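Long-range contacts in ribosome-inactivating protein 3 (Zea mays, PDB 2PQI), which belongs to the ribosome-inactivating proteins, a family of plant toxins and defence proteins built on a mixed sheet packed against helices: residues Ser62-Leu66 with Gly77-Pro81; Phe3-Phe7 with Phe19-Val23. All blocks are in the same frame, centred on the assembly; numbering follows the deposited sequence.

Contact 1: residues Ser62-Leu66 with Gly77-Pro81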
ATOM      1  N   SER A  62      -1.883 -18.472 -11.081  1.00 43.29           N
ATOM      2  CA  SER A  62      -2.706 -18.314  -9.887  1.00 43.09           C
ATOM      3  C   SER A  62      -3.054 -16.854  -9.648  1.00 39.30           C
ATOM      4  O   SER A  62      -2.832 -16.004 -10.513  1.00 42.36           O
ATOM      5  CB  SER A  62      -1.975 -18.877  -8.666  1.00 48.09           C
ATOM      6  OG  SER A  62      -2.878 -19.079  -7.594  1.00 51.16           O
ATOM      7  N   SER A  63      -3.612 -16.568  -8.478  1.00 34.14           N
ATOM      8  CA  SER A  63      -3.974 -15.197  -8.119  1.00 32.98           C
ATOM      9  C   SER A  63      -4.379 -15.074  -6.663  1.00 31.38           C
ATOM     10  O   SER A  63      -4.616 -16.071  -5.974  1.00 32.72           O
ATOM     11  CB  SER A  63      -5.135 -14.693  -8.986  1.00 36.72           C
ATOM     12  OG  SER A  63      -6.302 -15.467  -8.766  1.00 30.64           O
ATOM     13  N   ILE A  64      -4.444 -13.837  -6.194  1.00 28.50           N
ATOM     14  CA  ILE A  64      -4.862 -13.548  -4.831  1.00 27.35           C
ATOM     15  C   ILE A  64      -5.630 -12.244  -4.870  1.00 28.45           C
ATOM     16  O   ILE A  64      -5.500 -11.463  -5.824  1.00 26.04           O
ATOM     17  CB  ILE A  64      -3.670 -13.374  -3.851  1.00 26.89           C
ATOM     18  CG1 ILE A  64      -2.817 -12.176  -4.250  1.00 28.92           C
ATOM     19  CG2 ILE A  64      -2.829 -14.627  -3.818  1.00 26.42           C
ATOM     20  CD1 ILE A  64      -1.631 -11.971  -3.334  1.00 29.86           C
ATOM     21  N   THR A  65      -6.451 -12.018  -3.851  1.00 27.88           N
ATOM     22  CA  THR A  65      -7.205 -10.779  -3.776  1.00 26.89           C
ATOM     23  C   THR A  65      -6.787 -10.049  -2.505  1.00 24.90           C
ATOM     24  O   THR A  65      -6.806 -10.610  -1.413  1.00 23.03           O
ATOM     25  CB  THR A  65      -8.729 -11.021  -3.761  1.00 26.73           C
ATOM     26  OG1 THR A  65      -9.132 -11.620  -4.997  1.00 24.72           O
ATOM     27  CG2 THR A  65      -9.470  -9.700  -3.585  1.00 19.93           C
ATOM     28  N   LEU A  66      -6.376  -8.803  -2.674  1.00 22.18           N
ATOM     29  CA  LEU A  66      -5.952  -7.988  -1.556  1.00 22.47           C
ATOM     30  C   LEU A  66      -7.161  -7.291  -0.951  1.00 26.78           C
ATOM     31  O   LEU A  66      -8.043  -6.807  -1.670  1.00 26.08           O
ATOM     32  CB  LEU A  66      -4.944  -6.930  -2.012  1.00 14.47           C
ATOM     33  CG  LEU A  66      -3.639  -7.401  -2.655  1.00 18.48           C
ATOM     34  CD1 LEU A  66      -2.793  -6.179  -2.994  1.00 17.51           C
ATOM     35  CD2 LEU A  66      -2.884  -8.344  -1.722  1.00 15.82           C
ATOM     36  N   GLY A  77      -5.503  -7.959   4.706  1.00 21.17           N
ATOM     37  CA  GLY A  77      -5.338  -9.379   4.452  1.00 17.29           C
ATOM     38  C   GLY A  77      -5.420  -9.701   2.967  1.00 18.16           C
ATOM     39  O   GLY A  77      -5.438  -8.801   2.116  1.00 17.53           O
ATOM     40  N   PHE A  78      -5.460 -10.988   2.644  1.00 18.20           N
ATOM     41  CA  PHE A  78      -5.558 -11.419   1.249  1.00 18.02           C
ATOM     42  C   PHE A  78      -6.269 -12.770   1.155  1.00 20.99           C
ATOM     43  O   PHE A  78      -6.258 -13.568   2.094  1.00 20.15           O
ATOM     44  CB  PHE A  78      -4.158 -11.498   0.600  1.00 16.38           C
ATOM     45  CG  PHE A  78      -3.287 -12.618   1.131  1.00 19.83           C
ATOM     46  CD1 PHE A  78      -3.311 -13.881   0.541  1.00 19.64           C
ATOM     47  CD2 PHE A  78      -2.454 -12.409   2.226  1.00 20.12           C
ATOM     48  CE1 PHE A  78      -2.499 -14.920   1.026  1.00 24.09           C
ATOM     49  CE2 PHE A  78      -1.632 -13.444   2.724  1.00 24.84           C
ATOM     50  CZ  PHE A  78      -1.662 -14.700   2.124  1.00 27.44           C
ATOM     51  N   ARG A  79      -6.899 -13.003   0.011  1.00 22.02           N
ATOM     52  CA  ARG A  79      -7.626 -14.232  -0.254  1.00 21.24           C
ATOM     53  C   ARG A  79      -6.856 -15.104  -1.236  1.00 22.33           C
ATOM     54  O   ARG A  79      -6.338 -14.603  -2.235  1.00 22.58           O
ATOM     55  CB  ARG A  79      -9.000 -13.883  -0.841  1.00 18.30           C
ATOM     56  CG  ARG A  79      -9.836 -15.070  -1.283  1.00 19.04           C
ATOM     57  CD  ARG A  79     -11.244 -14.625  -1.704  1.00 25.79           C
ATOM     58  NE  ARG A  79     -12.098 -15.764  -2.060  1.00 29.62           N
ATOM     59  CZ  ARG A  79     -11.985 -16.481  -3.182  1.00 30.76           C
ATOM     60  NH1 ARG A  79     -11.056 -16.174  -4.085  1.00 24.22           N
ATOM     61  NH2 ARG A  79     -12.770 -17.539  -3.377  1.00 25.45           N
ATOM     62  N   THR A  80      -6.800 -16.407  -0.958  1.00 24.42           N
ATOM     63  CA  THR A  80      -6.118 -17.381  -1.832  1.00 21.31           C
ATOM     64  C   THR A  80      -7.100 -17.975  -2.854  1.00 25.00           C
ATOM     65  O   THR A  80      -8.331 -17.885  -2.693  1.00 23.74           O
ATOM     66  CB  THR A  80      -5.539 -18.566  -1.025  1.00 20.27           C
ATOM     67  OG1 THR A  80      -6.604 -19.225  -0.327  1.00 26.92           O
ATOM     68  CG2 THR A  80      -4.509 -18.099  -0.014  1.00 18.31           C
ATOM     69  N   PRO A  81      -6.573 -18.601  -3.916  1.00 26.11           N
ATOM     70  CA  PRO A  81      -7.438 -19.201  -4.934  1.00 26.53           C
ATOM     71  C   PRO A  81      -8.415 -20.188  -4.303  1.00 32.95           C
ATOM     72  O   PRO A  81      -9.555 -20.332  -4.757  1.00 35.85           O
ATOM     73  CB  PRO A  81      -6.450 -19.890  -5.855  1.00 30.41           C
ATOM     74  CG  PRO A  81      -5.253 -19.015  -5.764  1.00 29.71           C
ATOM     75  CD  PRO A  81      -5.159 -18.746  -4.288  1.00 26.52           C
TER
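T65 and R79 form an antiparallel hydrogen-bonded pair, with T65 N donating to R79 O at 3.1 Å and R79 N returning a bond to T65 O at 2.8 Å, while the strand axes run at 142° to each other. The close spacing holds from L66-F78 through I64-T80 and widens only at S63-P81, whose CA atoms stand 6.2 Å apart. Beside the two N-H bonds, F78 CA and I64 CA each carry a CH...O contact, to T65 O and R79 O, so either carbonyl oxygen takes a second, softer partner.

L66 and F78 sit opposite one another as a non-hydrogen-bonded pair, their side chains on one face of the sheet. The two side chains cross obliquely, L66 CD2 meeting F78 CB at 4.1 Å. With CG between its backbone N and carbonyl carbon (chi1 69°), F78 swings its ring toward I64, and I64 CB meets F78 CD1 at a slant, 4.4 Å away. The ring of W86 meets that of F78, L136 and L153 touch the F78 side chain, and L156 and V160 of helix 149-165 cover I64 and L66.

Across the sheet, T65 and R79 touch through their stems, CB to CB at 4.1 Å. The arginine then runs out extended, CG anti to the backbone N, and carries its guanidinium away from the threonine. Beyond the paired residues, P81 CG rests close to both S62 OG and S63 O, near A137 of helix 126-137.

The chemistry divides by face: F78, L66 and I64 give the hairpin an apolar side buried under helices, T65 and R79 a more polar one. Between these two faces, the reciprocal T65-R79 main-chain bonds join the strands.

Contact 2: residues Phe3-Phe7 with Phe19-Val23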
ATOM      1  N   PHE A   3     -14.514  -3.213  -6.137  1.00 33.51           N
ATOM      2  CA  PHE A   3     -13.617  -4.238  -6.644  1.00 32.20           C
ATOM      3  C   PHE A   3     -12.846  -3.615  -7.761  1.00 30.21           C
ATOM      4  O   PHE A   3     -13.393  -3.417  -8.822  1.00 33.50           O
ATOM      5  CB  PHE A   3     -14.379  -5.421  -7.216  1.00 31.30           C
ATOM      6  CG  PHE A   3     -14.423  -6.579  -6.310  1.00 30.55           C
ATOM      7  CD1 PHE A   3     -15.296  -6.599  -5.226  1.00 35.45           C
ATOM      8  CD2 PHE A   3     -13.531  -7.625  -6.481  1.00 33.34           C
ATOM      9  CE1 PHE A   3     -15.277  -7.655  -4.320  1.00 36.50           C
ATOM     10  CE2 PHE A   3     -13.500  -8.683  -5.583  1.00 33.52           C
ATOM     11  CZ  PHE A   3     -14.374  -8.697  -4.498  1.00 32.39           C
ATOM     12  N   THR A   4     -11.586  -3.295  -7.513  1.00 33.22           N
ATOM     13  CA  THR A   4     -10.715  -2.688  -8.508  1.00 33.27           C
ATOM     14  C   THR A   4     -10.651  -3.636  -9.699  1.00 35.27           C
ATOM     15  O   THR A   4     -10.992  -4.808  -9.573  1.00 40.18           O
ATOM     16  CB  THR A   4      -9.307  -2.539  -7.938  1.00 34.96           C
ATOM     17  OG1 THR A   4      -8.523  -1.712  -8.793  1.00 43.62           O
ATOM     18  CG2 THR A   4      -8.642  -3.879  -7.862  1.00 37.17           C
ATOM     19  N   GLU A   5     -10.236  -3.160 -10.865  1.00 35.80           N
ATOM     20  CA  GLU A   5     -10.147  -4.097 -11.966  1.00 37.67           C
ATOM     21  C   GLU A   5      -8.892  -4.963 -11.819  1.00 37.94           C
ATOM     22  O   GLU A   5      -7.911  -4.576 -11.163  1.00 33.21           O
ATOM     23  CB  GLU A   5     -10.182  -3.408 -13.331  1.00 42.65           C
ATOM     24  CG  GLU A   5      -9.732  -1.974 -13.392  1.00 53.69           C
ATOM     25  CD  GLU A   5      -9.693  -1.486 -14.827  1.00 59.69           C
ATOM     26  OE1 GLU A   5     -10.697  -1.700 -15.540  1.00 61.45           O
ATOM     27  OE2 GLU A   5      -8.669  -0.904 -15.244  1.00 61.42           O
ATOM     28  N   ILE A   6      -8.955  -6.152 -12.413  1.00 32.38           N
ATOM     29  CA  ILE A   6      -7.880  -7.130 -12.349  1.00 31.99           C
ATOM     30  C   ILE A   6      -6.559  -6.622 -12.881  1.00 32.98           C
ATOM     31  O   ILE A   6      -6.526  -5.852 -13.844  1.00 30.96           O
ATOM     32  CB  ILE A   6      -8.260  -8.415 -13.143  1.00 36.76           C
ATOM     33  CG1 ILE A   6      -9.496  -9.058 -12.505  1.00 34.21           C
ATOM     34  CG2 ILE A   6      -7.067  -9.351 -13.243  1.00 26.83           C
ATOM     35  CD1 ILE A   6      -9.437 -10.550 -12.409  1.00 38.33           C
ATOM     36  N   PHE A   7      -5.471  -7.055 -12.244  1.00 33.97           N
ATOM     37  CA  PHE A   7      -4.132  -6.685 -12.690  1.00 33.59           C
ATOM     38  C   PHE A   7      -3.410  -7.944 -13.166  1.00 33.05           C
ATOM     39  O   PHE A   7      -3.063  -8.807 -12.354  1.00 30.87           O
ATOM     40  CB  PHE A   7      -3.310  -6.062 -11.561  1.00 33.80           C
ATOM     41  CG  PHE A   7      -1.966  -5.529 -12.015  1.00 37.02           C
ATOM     42  CD1 PHE A   7      -0.918  -5.382 -11.115  1.00 36.58           C
ATOM     43  CD2 PHE A   7      -1.760  -5.156 -13.342  1.00 37.58           C
ATOM     44  CE1 PHE A   7       0.319  -4.873 -11.527  1.00 37.96           C
ATOM     45  CE2 PHE A   7      -0.528  -4.647 -13.763  1.00 40.59           C
ATOM     46  CZ  PHE A   7       0.516  -4.504 -12.846  1.00 37.90           C
ATOM     47  N   PHE A  19      -2.554   0.534 -13.685  1.00 30.32           N
ATOM     48  CA  PHE A  19      -3.223  -0.167 -12.588  1.00 31.92           C
ATOM     49  C   PHE A  19      -3.396   0.851 -11.457  1.00 31.64           C
ATOM     50  O   PHE A  19      -4.487   1.043 -10.930  1.00 26.30           O
ATOM     51  CB  PHE A  19      -2.348  -1.339 -12.120  1.00 37.15           C
ATOM     52  CG  PHE A  19      -2.792  -1.973 -10.824  1.00 37.80           C
ATOM     53  CD1 PHE A  19      -4.035  -2.603 -10.720  1.00 33.68           C
ATOM     54  CD2 PHE A  19      -1.954  -1.945  -9.703  1.00 38.76           C
ATOM     55  CE1 PHE A  19      -4.433  -3.208  -9.517  1.00 34.43           C
ATOM     56  CE2 PHE A  19      -2.341  -2.546  -8.498  1.00 38.38           C
ATOM     57  CZ  PHE A  19      -3.590  -3.174  -8.404  1.00 34.90           C
ATOM     58  N   ILE A  20      -2.296   1.510 -11.107  1.00 32.51           N
ATOM     59  CA  ILE A  20      -2.299   2.517 -10.056  1.00 31.60           C
ATOM     60  C   ILE A  20      -3.328   3.607 -10.348  1.00 33.08           C
ATOM     61  O   ILE A  20      -4.166   3.919  -9.503  1.00 33.09           O
ATOM     62  CB  ILE A  20      -0.906   3.180  -9.920  1.00 31.32           C
ATOM     63  CG1 ILE A  20       0.133   2.147  -9.475  1.00 29.07           C
ATOM     64  CG2 ILE A  20      -0.987   4.365  -8.977  1.00 34.00           C
ATOM     65  CD1 ILE A  20      -0.242   1.352  -8.215  1.00 23.60           C
ATOM     66  N   ALA A  21      -3.253   4.190 -11.544  1.00 29.91           N
ATOM     67  CA  ALA A  21      -4.184   5.252 -11.922  1.00 33.19           C
ATOM     68  C   ALA A  21      -5.619   4.756 -11.850  1.00 31.96           C
ATOM     69  O   ALA A  21      -6.505   5.465 -11.385  1.00 35.45           O
ATOM     70  CB  ALA A  21      -3.877   5.778 -13.347  1.00 20.76           C
ATOM     71  N   SER A  22      -5.846   3.531 -12.308  1.00 32.58           N
ATOM     72  CA  SER A  22      -7.189   2.965 -12.284  1.00 30.44           C
ATOM     73  C   SER A  22      -7.714   2.875 -10.862  1.00 29.46           C
ATOM     74  O   SER A  22      -8.802   3.383 -10.567  1.00 24.76           O
ATOM     75  CB  SER A  22      -7.211   1.571 -12.908  1.00 24.76           C
ATOM     76  OG  SER A  22      -8.539   1.091 -12.969  1.00 32.00           O
ATOM     77  N   VAL A  23      -6.932   2.232  -9.994  1.00 28.14           N
ATOM     78  CA  VAL A  23      -7.301   2.041  -8.592  1.00 28.54           C
ATOM     79  C   VAL A  23      -7.432   3.344  -7.813  1.00 29.51           C
ATOM     80  O   VAL A  23      -8.195   3.416  -6.859  1.00 31.77           O
ATOM     81  CB  VAL A  23      -6.310   1.092  -7.891  1.00 24.29           C
ATOM     82  CG1 VAL A  23      -6.687   0.911  -6.425  1.00 19.71           C
ATOM     83  CG2 VAL A  23      -6.312  -0.248  -8.615  1.00 10.22           C
TER
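E5 OE2 takes a hydrogen bond from S22 OG at 3.0 Å and shares a second, weak one with Y14 OH. The serine reaches it from above the carboxylate plane, 51° out of it, and S22 OG also lies 3.3 Å from E5 CG. E5 is exposed and S22 partly exposed, which places this bond on the solvent side of the contact.

Deeper in, F7 and F19 make an offset stack with ring centroids 4.5 Å apart and planes only 8° from parallel. Both residues point CB toward the other segment, and in both CG stands anti to the backbone N (chi1 -174° in F7), which lays each ring flat over its partner. The offset puts each CB over the neighbour's face: F19 CB lies 4.0 Å from the F7 centroid and almost on the ring normal, while F7 CB sits less centrally over the F19 ring. Pairing is therefore CH-pi at two places as well as ring on ring. E5 O approaches the edge of the F19 ring, 4.1 Å from F19 CE1, near its plane. T4 also lies against V23, but their fit is too close in the model to be relied on.

F19, S22 and V23 fall on one side of helix 16-28, and the main-chain bond from V23 N to F19 O holds that turn in shape. They pack onto strand 2-8, the outermost strand of the mixed sheet. Y14, in the connection leading to the helix, meets both phenylalanines, and F177 also touches F7. Strand 52-58 lies next in the sheet: F7 pairs with it by backbone bonds to E56 and K58, T4 touches T55, and V23 reaches over to L53.

From the N terminus, strand 2-8 runs into a seven-residue link, and contact 2 closes this loop by laying helix 16-28 back on that strand. The chain then passes through strand 52-58 before contact 1 closes the hairpin 63-69/74-79 near its open end, with 10 residues between the segments. The two loops follow one another in series, neither nested nor crossed. Contact 2 joins a helix to the edge of the sheet, whereas contact 1 joins two neighbouring inner strands. Strand 52-58 lies between them in the sheet, bonding to F7 on one side and to I64 and L66 on the other. Their centres are about 15 Å apart, without direct touch.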